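Local coordinates for uncharacterized protein (Bacteroides ovatus, PDB 4FS7) that is of unknown function but, as an extracellular leucine-rich repeat protein of the BspA type, probably takes part in protein binding, at residues A[360-365]-A[382-387]; A[314-319]-A[337-342]; A[346-351]-A[366-371]. All blocks are in the same frame, centred on the assembly; numbering follows the deposited sequence. Where two conformers were deposited one is given.

Interaction 1: residues A[360-365]-A[382-387]; sequences NAFQGC and YDFEDT
Asn360 meets Asp383 where two neighbouring coils of a BspA-type leucine-rich repeat solenoid lie against each other near its C-terminal end. Its backbone N donates to Asp383 OD1 at 2.8 Å; the bond is nearly straight (169°) but reaches the oxygen from above the carboxylate plane. The amide oxygen of Asn360 takes part through a water that donates to both Asn360 OD1 and Tyr382 O. At Phe362 the backbone N donates to Asp383 O over 2.9 Å, so Asp383 holds this loop with side chain and main chain together. The Phe362 ring runs alongside that of Phe384, nearly parallel and strongly offset, with centroids 4.6 Å from each other. Phe362 CD2 lies over one face of the Phe384 ring toward its rim, 3.4 Å from Phe384 CE2. Phe339 continues the near-parallel row beyond Phe362, whereas Phe390 meets the Phe384 ring edge-to-face. Further along, Gly364 at positive phi belongs to the type II turn from Phe362 to Cys365. The Glu385 chain, bent at chi2 (-69°), sets OE2 beside this turn, where Gly364 N donates to it at 2.8 Å from above the carboxylate plane. With an alanine in place of Glu385 the carboxylate is gone, and Gly364 N-H would probably lose its acceptor from this coil. At Cys365 a second water donates to Cys365 O at 3.0 Å and accepts from Glu385 N at 2.9 Å.

Interaction 2: residues A[314-319]-A[337-342]; sequences EAFESC and RSFRGC
Glu317 and Arg337 form the centre of a salt-bridge network between equivalent loops on successive coils of the leucine-rich repeat solenoid. Arg337 grips the carboxylate side-on: NE donates to Glu317 OE1 at 2.9 Å and NH2 to Glu317 OE2 at 3.0 Å, each oxygen accepting through its syn lone pair and lying close to the guanidinium plane. Arg340 adds a third bond, its NH1 donating to Glu317 OE2, but this one arrives from above the carboxylate plane, the two planar groups being turned 71° apart. Glu317 reaches both arginines with CG anti to the backbone N (chi1 174°) and an extended chain running beside that of Arg340. Glu314 contributes differently, through a long salt bridge: its OE2 sits over the centre of the Arg337 guanidinium, 3.6 Å from CZ, away from the directions of the N-H bonds, so the attraction is of charge alone.

The backbones are tied beneath the charges by Ser318 N to Arg340 O at 2.9 Å and by Phe316 N to Ser338 O. On the interior side, the rings of the two coils, Phe316 and Phe339, lie side by side with planes only 4° apart. They are strongly offset, the centroids standing 5.1 Å apart and Phe316 CD2 meeting Phe339 CE1 at 3.5 Å.

In the next shell, Tyr294 OH on the preceding coil is a further partner of Glu317 OE2, which already accepts from two arginines. From the following coil, Gln363 probably restrains the rotation of the Arg340 guanidinium, its OE1 accepting from Arg340 NE.

Interaction 3: residues A[346-351]-A[366-371]; sequences SNINFP and INLKKV
Ile348 and Leu368 pack at about a right angle, with the branch methyl Ile348 CG2 against Leu368 CD1 at 3.8 Å. Leu368 CG is anti to the backbone N (chi1 -176°), which brings its methyls toward 346-351; the same CD1 also lies 3.5 Å from Ser346 O. Further along, Val371 CG1, in one of two deposited conformers, approaches the edge of the Phe350 ring, close to the ring plane, and stands 3.8 Å from Phe350 CE2. Leu368, Phe350 and Val371 are buried within a BspA-type leucine-rich repeat solenoid, the short strand 347-348 belonging to one coil and the start of strand 370-374 to the next. The chains run in roughly the same direction, 26° apart. On the hydrated side, by contrast with the close apolar packing, waters stand between the main chains in place of direct bonds. One donates to Ser346 O at 2.8 Å and accepts from Lys369 N. Another accepts from Ile348 N and lies 2.9 Å from both Ser346 O and Lys370 O. There the chains approach less closely, Ser346 CA standing 3.7 Å from Asn367 O, and a third water donates to Asn367 O.

How the interactions relate
All three contacts join neighbouring coils of the same solenoid, and all belong to the same repeat region. Interactions 1 and 2 follow in series, their centres 11 Å apart. Gln363 O to Gly341 N and Ala361 O to Phe339 N, each 2.8 Å, are probable hydrogen bonds linking loop 337-342 to loop 360-365. Interaction 3 alternates with interaction 1 along the chain, its centre 10 Å away, and supplies further apolar neighbours of the phenylalanine row: Phe350 CZ lies 3.8 Å from Phe362 CZ and 3.9 Å from Phe384 CZ. Interactions 2 and 3, 14 Å apart between centres, meet more sparsely, through Phe339 CZ and Ile348 CD1 at 4.2 Å.

Interaction 1: residues A[360-365]-A[382-387]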
loop_
_atom_site.group_PDB
_atom_site.type_symbol
_atom_site.label_atom_id
_atom_site.label_comp_id
_atom_site.label_asym_id
_atom_site.label_seq_id
_atom_site.Cartn_x
_atom_site.Cartn_y
_atom_site.Cartn_z
ATOM N N ASN A 360 20.206 -28.065 -1.390
ATOM C CA ASN A 360 20.932 -27.050 -0.677
ATOM C C ASN A 360 20.125 -26.389 0.445
ATOM O O ASN A 360 20.400 -25.260 0.828
ATOM C CB ASN A 360 21.527 -26.028 -1.657
ATOM C CG ASN A 360 22.661 -26.614 -2.425
ATOM O OD1 ASN A 360 23.515 -27.298 -1.840
ATOM N ND2 ASN A 360 22.728 -26.312 -3.701
ATOM N N ALA A 361 19.221 -27.175 1.055
ATOM C CA ALA A 361 18.415 -26.649 2.142
ATOM C C ALA A 361 19.238 -26.088 3.293
ATOM O O ALA A 361 18.815 -25.175 3.972
ATOM C CB ALA A 361 17.432 -27.686 2.623
ATOM N N PHE A 362 20.410 -26.717 3.545
ATOM C CA PHE A 362 21.262 -26.319 4.643
ATOM C C PHE A 362 22.636 -25.874 4.187
ATOM O O PHE A 362 23.575 -25.850 4.953
ATOM C CB PHE A 362 21.325 -27.466 5.695
ATOM C CG PHE A 362 20.011 -27.745 6.304
ATOM C CD1 PHE A 362 19.519 -26.942 7.308
ATOM C CD2 PHE A 362 19.200 -28.755 5.801
ATOM C CE1 PHE A 362 18.271 -27.168 7.821
ATOM C CE2 PHE A 362 17.926 -28.962 6.327
ATOM C CZ PHE A 362 17.470 -28.172 7.344
ATOM N N GLN A 363 22.738 -25.473 2.921
ATOM C CA GLN A 363 23.970 -24.903 2.428
ATOM C C GLN A 363 24.301 -23.642 3.222
ATOM O O GLN A 363 23.410 -22.841 3.527
ATOM C CB GLN A 363 23.812 -24.584 0.957
ATOM C CG GLN A 363 25.044 -23.966 0.328
ATOM C CD GLN A 363 24.820 -23.752 -1.135
ATOM O OE1 GLN A 363 23.882 -23.098 -1.544
ATOM N NE2 GLN A 363 25.686 -24.341 -1.941
ATOM N N GLY A 364 25.563 -23.477 3.607
ATOM C CA GLY A 364 25.991 -22.361 4.388
ATOM C C GLY A 364 25.684 -22.442 5.872
ATOM O O GLY A 364 26.028 -21.496 6.583
ATOM N N CYS A 365 25.085 -23.538 6.323
ATOM C CA CYS A 365 24.785 -23.729 7.751
ATOM C C CYS A 365 26.006 -24.296 8.445
ATOM O O CYS A 365 26.062 -25.463 8.804
ATOM C CB CYS A 365 23.551 -24.568 7.966
ATOM S SG CYS A 365 22.030 -23.737 7.385
ATOM N N TYR A 382 23.964 -34.493 1.234
ATOM C CA TYR A 382 24.686 -33.557 0.377
ATOM C C TYR A 382 24.131 -32.130 0.417
ATOM O O TYR A 382 24.798 -31.198 -0.053
ATOM C CB TYR A 382 24.697 -34.067 -1.065
ATOM C CG TYR A 382 25.141 -35.499 -1.202
ATOM C CD1 TYR A 382 26.430 -35.856 -0.897
ATOM C CD2 TYR A 382 24.248 -36.490 -1.598
ATOM C CE1 TYR A 382 26.859 -37.175 -1.013
ATOM C CE2 TYR A 382 24.646 -37.814 -1.736
ATOM C CZ TYR A 382 25.938 -38.153 -1.402
ATOM O OH TYR A 382 26.330 -39.472 -1.509
ATOM N N ASP A 383 22.960 -31.981 1.039
ATOM C CA ASP A 383 22.297 -30.690 1.154
ATOM C C ASP A 383 22.647 -29.938 2.432
ATOM O O ASP A 383 22.092 -28.880 2.714
ATOM C CB ASP A 383 20.813 -30.904 0.958
ATOM C CG ASP A 383 20.539 -31.457 -0.447
ATOM O OD1 ASP A 383 20.960 -30.791 -1.430
ATOM O OD2 ASP A 383 20.041 -32.583 -0.566
ATOM N N PHE A 384 23.587 -30.501 3.174
ATOM C CA PHE A 384 24.211 -29.891 4.339
ATOM C C PHE A 384 25.662 -29.538 4.059
ATOM O O PHE A 384 26.281 -30.106 3.139
ATOM C CB PHE A 384 24.195 -30.857 5.526
ATOM C CG PHE A 384 22.810 -31.235 6.004
ATOM C CD1 PHE A 384 22.062 -32.137 5.316
ATOM C CD2 PHE A 384 22.268 -30.707 7.165
ATOM C CE1 PHE A 384 20.774 -32.531 5.737
ATOM C CE2 PHE A 384 20.996 -31.096 7.577
ATOM C CZ PHE A 384 20.266 -32.008 6.876
ATOM N N GLU A 385 26.242 -28.670 4.871
ATOM C CA GLU A 385 27.682 -28.468 4.827
ATOM C C GLU A 385 28.418 -29.765 5.096
ATOM O O GLU A 385 27.941 -30.613 5.822
ATOM C CB GLU A 385 28.090 -27.426 5.863
ATOM C CG GLU A 385 27.623 -26.024 5.462
ATOM C CD GLU A 385 28.378 -25.509 4.255
ATOM O OE1 GLU A 385 29.632 -25.487 4.362
ATOM O OE2 GLU A 385 27.768 -25.113 3.217
ATOM N N ASP A 386 29.590 -29.905 4.474
ATOM C CA ASP A 386 30.367 -31.144 4.601
ATOM C C ASP A 386 30.949 -31.336 6.005
ATOM O O ASP A 386 31.463 -32.403 6.314
ATOM C CB ASP A 386 31.407 -31.309 3.489
ATOM C CG ASP A 386 32.449 -30.227 3.469
ATOM O OD1 ASP A 386 32.581 -29.474 4.458
ATOM O OD2 ASP A 386 33.190 -30.153 2.438
ATOM N N THR A 387 30.865 -30.315 6.848
ATOM C CA THR A 387 31.269 -30.389 8.248
ATOM C C THR A 387 30.194 -30.993 9.172
ATOM O O THR A 387 30.501 -31.382 10.295
ATOM C CB THR A 387 31.680 -28.997 8.748
ATOM O OG1 THR A 387 30.675 -28.067 8.345
ATOM C CG2 THR A 387 33.059 -28.582 8.152
HETATM O O HOH W 1 24.797 -28.156 0.564
HETATM O O HOH W 2 25.039 -27.887 7.383
#

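Interaction 2: residues A[314-319]-A[337-342]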
loop_
_atom_site.group_PDB
_atom_site.type_symbol
_atom_site.label_atom_id
_atom_site.label_comp_id
_atom_site.label_asym_id
_atom_site.label_seq_id
_atom_site.Cartn_x
_atom_site.Cartn_y
_atom_site.Cartn_z
ATOM N N GLU A 314 13.370 -21.439 0.112
ATOM C CA GLU A 314 14.014 -20.227 0.594
ATOM C C GLU A 314 13.254 -19.567 1.755
ATOM O O GLU A 314 13.491 -18.388 2.052
ATOM C CB GLU A 314 14.204 -19.193 -0.535
ATOM C CG GLU A 314 15.161 -19.624 -1.628
ATOM C CD GLU A 314 15.277 -18.605 -2.744
ATOM O OE1 GLU A 314 14.914 -17.424 -2.543
ATOM O OE2 GLU A 314 15.757 -19.003 -3.826
ATOM N N ALA A 315 12.430 -20.324 2.495
ATOM C CA ALA A 315 11.595 -19.673 3.522
ATOM C C ALA A 315 12.351 -18.960 4.621
ATOM O O ALA A 315 11.896 -17.942 5.122
ATOM C CB ALA A 315 10.582 -20.633 4.090
ATOM N N PHE A 316 13.471 -19.546 5.024
ATOM C CA PHE A 316 14.305 -19.009 6.061
ATOM C C PHE A 316 15.721 -18.684 5.561
ATOM O O PHE A 316 16.679 -18.504 6.344
ATOM C CB PHE A 316 14.386 -19.905 7.308
ATOM C CG PHE A 316 13.060 -20.121 7.993
ATOM C CD1 PHE A 316 12.636 -19.234 8.962
ATOM C CD2 PHE A 316 12.254 -21.184 7.681
ATOM C CE1 PHE A 316 11.433 -19.417 9.609
ATOM C CE2 PHE A 316 11.055 -21.375 8.319
ATOM C CZ PHE A 316 10.651 -20.479 9.300
ATOM N N GLU A 317 15.865 -18.541 4.241
ATOM C CA GLU A 317 17.202 -18.250 3.711
ATOM C C GLU A 317 17.702 -16.909 4.281
ATOM O O GLU A 317 16.937 -15.930 4.356
ATOM C CB GLU A 317 17.194 -18.260 2.189
ATOM C CG GLU A 317 18.526 -17.826 1.584
ATOM C CD GLU A 317 18.779 -18.210 0.140
ATOM O OE1 GLU A 317 18.220 -19.182 -0.326
ATOM O OE2 GLU A 317 19.602 -17.486 -0.422
ATOM N N SER A 318 18.975 -16.860 4.666
ATOM C CA SER A 318 19.612 -15.654 5.131
ATOM C C SER A 318 19.080 -15.167 6.485
ATOM O O SER A 318 19.331 -14.019 6.893
ATOM C CB SER A 318 19.628 -14.543 4.063
ATOM O OG SER A 318 20.664 -14.763 3.116
ATOM N N CYS A 319 18.489 -16.079 7.263
ATOM C CA CYS A 319 18.116 -15.783 8.668
ATOM C C CYS A 319 19.319 -16.109 9.533
ATOM O O CYS A 319 19.419 -17.159 10.162
ATOM C CB CYS A 319 16.876 -16.565 9.055
ATOM S SG CYS A 319 15.365 -15.971 8.265
ATOM N N ARG A 337 16.826 -24.726 -0.548
ATOM C CA ARG A 337 17.447 -23.549 0.074
ATOM C C ARG A 337 16.621 -23.028 1.245
ATOM O O ARG A 337 16.796 -21.891 1.650
ATOM C CB ARG A 337 17.674 -22.463 -0.962
ATOM C CG ARG A 337 18.808 -22.796 -1.925
ATOM C CD ARG A 337 18.886 -21.874 -3.161
ATOM N NE ARG A 337 19.032 -20.469 -2.792
ATOM C CZ ARG A 337 19.329 -19.528 -3.682
ATOM N NH1 ARG A 337 19.494 -19.832 -4.962
ATOM N NH2 ARG A 337 19.401 -18.262 -3.312
ATOM N N SER A 338 15.804 -23.867 1.898
ATOM C CA SER A 338 14.941 -23.311 2.946
ATOM C C SER A 338 15.646 -22.709 4.131
ATOM O O SER A 338 15.107 -21.788 4.739
ATOM C CB SER A 338 13.916 -24.357 3.419
ATOM O OG SER A 338 12.912 -24.645 2.452
ATOM N N PHE A 339 16.839 -23.232 4.476
ATOM C CA PHE A 339 17.659 -22.677 5.550
ATOM C C PHE A 339 19.042 -22.296 5.024
ATOM O O PHE A 339 19.983 -22.202 5.789
ATOM C CB PHE A 339 17.755 -23.672 6.734
ATOM C CG PHE A 339 16.421 -23.939 7.382
ATOM C CD1 PHE A 339 15.971 -23.102 8.400
ATOM C CD2 PHE A 339 15.604 -24.954 6.974
ATOM C CE1 PHE A 339 14.742 -23.332 8.982
ATOM C CE2 PHE A 339 14.345 -25.187 7.560
ATOM C CZ PHE A 339 13.938 -24.371 8.578
ATOM N N ARG A 340 19.149 -21.977 3.741
ATOM C CA ARG A 340 20.427 -21.626 3.191
ATOM C C ARG A 340 20.942 -20.381 3.892
ATOM O O ARG A 340 20.234 -19.383 4.083
ATOM C CB ARG A 340 20.350 -21.375 1.683
ATOM C CG ARG A 340 21.675 -20.825 1.105
ATOM C CD ARG A 340 21.700 -20.768 -0.395
ATOM N NE ARG A 340 23.010 -20.315 -0.863
ATOM C CZ ARG A 340 23.317 -19.103 -1.277
ATOM N NH1 ARG A 340 22.429 -18.116 -1.277
ATOM N NH2 ARG A 340 24.556 -18.862 -1.652
ATOM N N GLY A 341 22.227 -20.389 4.232
ATOM C CA GLY A 341 22.848 -19.227 4.802
ATOM C C GLY A 341 22.413 -18.900 6.215
ATOM O O GLY A 341 22.669 -17.795 6.705
ATOM N N CYS A 342 21.819 -19.857 6.923
ATOM C CA CYS A 342 21.488 -19.657 8.340
ATOM C C CYS A 342 22.738 -19.987 9.149
ATOM O O CYS A 342 22.892 -21.100 9.706
ATOM C CB CYS A 342 20.316 -20.532 8.758
ATOM S SG CYS A 342 18.729 -19.892 8.031
#

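Interaction 3: residues A[346-351]-A[366-371]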
loop_
_atom_site.group_PDB
_atom_site.type_symbol
_atom_site.label_atom_id
_atom_site.label_comp_id
_atom_site.label_asym_id
_atom_site.label_seq_id
_atom_site.Cartn_x
_atom_site.Cartn_y
_atom_site.Cartn_z
ATOM N N SER A 346 22.083 -24.160 14.786
ATOM C CA SER A 346 22.781 -25.234 15.488
ATOM C C SER A 346 21.858 -26.372 15.874
ATOM O O SER A 346 22.292 -27.515 15.932
ATOM C CB SER A 346 23.430 -24.676 16.759
ATOM O OG SER A 346 24.039 -25.715 17.509
ATOM N N ASN A 347 20.620 -26.071 16.190
ATOM C CA ASN A 347 19.653 -27.019 16.734
ATOM C C ASN A 347 18.427 -27.104 15.862
ATOM O O ASN A 347 17.641 -26.163 15.835
ATOM C CB ASN A 347 19.233 -26.606 18.143
ATOM C CG ASN A 347 20.399 -26.292 18.999
ATOM O OD1 ASN A 347 21.246 -27.169 19.221
ATOM N ND2 ASN A 347 20.475 -25.056 19.507
ATOM N N ILE A 348 18.266 -28.217 15.167
ATOM C CA ILE A 348 17.101 -28.487 14.353
ATOM C C ILE A 348 16.863 -29.980 14.381
ATOM O O ILE A 348 17.799 -30.766 14.252
ATOM C CB ILE A 348 17.230 -27.896 12.929
ATOM C CG1 ILE A 348 15.920 -28.112 12.164
ATOM C CG2 ILE A 348 18.465 -28.474 12.190
ATOM C CD1 ILE A 348 15.869 -27.319 10.831
ATOM N N ASN A 349 15.604 -30.339 14.552
ATOM C CA ASN A 349 15.158 -31.715 14.501
ATOM C C ASN A 349 14.503 -32.071 13.185
ATOM O O ASN A 349 13.969 -31.188 12.492
ATOM C CB ASN A 349 14.141 -31.983 15.616
ATOM C CG ASN A 349 12.908 -31.122 15.479
ATOM O OD1 ASN A 349 12.993 -29.901 15.396
ATOM N ND2 ASN A 349 11.762 -31.749 15.411
ATOM N N PHE A 350 14.513 -33.358 12.866
ATOM C CA PHE A 350 13.962 -33.875 11.639
ATOM C C PHE A 350 12.918 -34.922 11.959
ATOM O O PHE A 350 13.236 -36.107 12.163
ATOM C CB PHE A 350 15.093 -34.414 10.789
ATOM C CG PHE A 350 16.003 -33.327 10.353
ATOM C CD1 PHE A 350 15.685 -32.533 9.259
ATOM C CD2 PHE A 350 17.131 -32.998 11.059
ATOM C CE1 PHE A 350 16.517 -31.493 8.904
ATOM C CE2 PHE A 350 17.981 -31.936 10.686
ATOM C CZ PHE A 350 17.647 -31.179 9.585
ATOM N N PRO A 351 11.658 -34.512 12.000
ATOM C CA PRO A 351 10.647 -35.472 12.382
ATOM C C PRO A 351 10.491 -36.623 11.387
ATOM O O PRO A 351 10.769 -36.455 10.230
ATOM C CB PRO A 351 9.384 -34.619 12.449
ATOM C CG PRO A 351 9.877 -33.257 12.772
ATOM C CD PRO A 351 11.167 -33.131 12.054
ATOM N N ILE A 366 26.995 -23.409 8.584
ATOM C CA ILE A 366 28.315 -23.785 9.048
ATOM C C ILE A 366 28.363 -24.191 10.516
ATOM O O ILE A 366 29.295 -24.873 10.932
ATOM C CB ILE A 366 29.342 -22.673 8.717
ATOM C CG1 ILE A 366 28.987 -21.302 9.369
ATOM C CG2 ILE A 366 29.471 -22.555 7.176
ATOM C CD1 ILE A 366 30.058 -20.160 9.120
ATOM N N ASN A 367 27.383 -23.770 11.304
ATOM C CA ASN A 367 27.320 -24.093 12.727
ATOM C C ASN A 367 26.402 -25.232 13.037
ATOM O O ASN A 367 26.178 -25.589 14.190
ATOM C CB ASN A 367 26.978 -22.842 13.535
ATOM C CG ASN A 367 28.197 -21.966 13.669
ATOM O OD1 ASN A 367 29.246 -22.443 14.169
ATOM N ND2 ASN A 367 28.111 -20.720 13.272
ATOM N N LEU A 368 25.898 -25.879 11.988
ATOM C CA LEU A 368 25.059 -27.016 12.135
ATOM C C LEU A 368 26.004 -28.228 12.189
ATOM O O LEU A 368 26.446 -28.735 11.165
ATOM C CB LEU A 368 24.005 -27.089 11.041
ATOM C CG LEU A 368 22.972 -28.208 11.144
ATOM C CD1 LEU A 368 22.273 -28.237 12.531
ATOM C CD2 LEU A 368 21.939 -28.045 10.014
ATOM N N LYS A 369 26.360 -28.639 13.400
ATOM C CA LYS A 369 27.457 -29.603 13.610
ATOM C C LYS A 369 26.979 -31.024 13.728
ATOM O O LYS A 369 27.719 -31.950 13.352
ATOM C CB LYS A 369 28.263 -29.231 14.861
ATOM C CG LYS A 369 28.955 -27.890 14.775
ATOM C CD LYS A 369 29.572 -27.447 16.078
ATOM C CE LYS A 369 30.229 -26.083 15.934
ATOM N NZ LYS A 369 30.741 -25.607 17.240
ATOM N N LYS A 370 25.770 -31.227 14.261
ATOM C CA LYS A 370 25.254 -32.572 14.511
ATOM C C LYS A 370 23.777 -32.624 14.199
ATOM O O LYS A 370 23.012 -31.780 14.677
ATOM C CB LYS A 370 25.486 -33.000 15.971
ATOM C CG LYS A 370 26.935 -33.014 16.395
ATOM N N VAL A 371 23.353 -33.549 13.365
ATOM C CA VAL A 371 21.930 -33.793 13.267
ATOM C C VAL A 371 21.694 -35.280 13.319
ATOM O O VAL A 371 22.632 -36.073 13.251
ATOM C CB VAL A 371 21.341 -33.187 11.990
ATOM C CG1 VAL A 371 21.514 -31.661 11.997
ATOM C CG2 VAL A 371 21.996 -33.839 10.766
HETATM O O HOH W 3 20.931 -29.983 15.451
HETATM O O HOH W 4 24.838 -28.649 15.747
HETATM O O HOH W 5 27.169 -24.948 16.689
#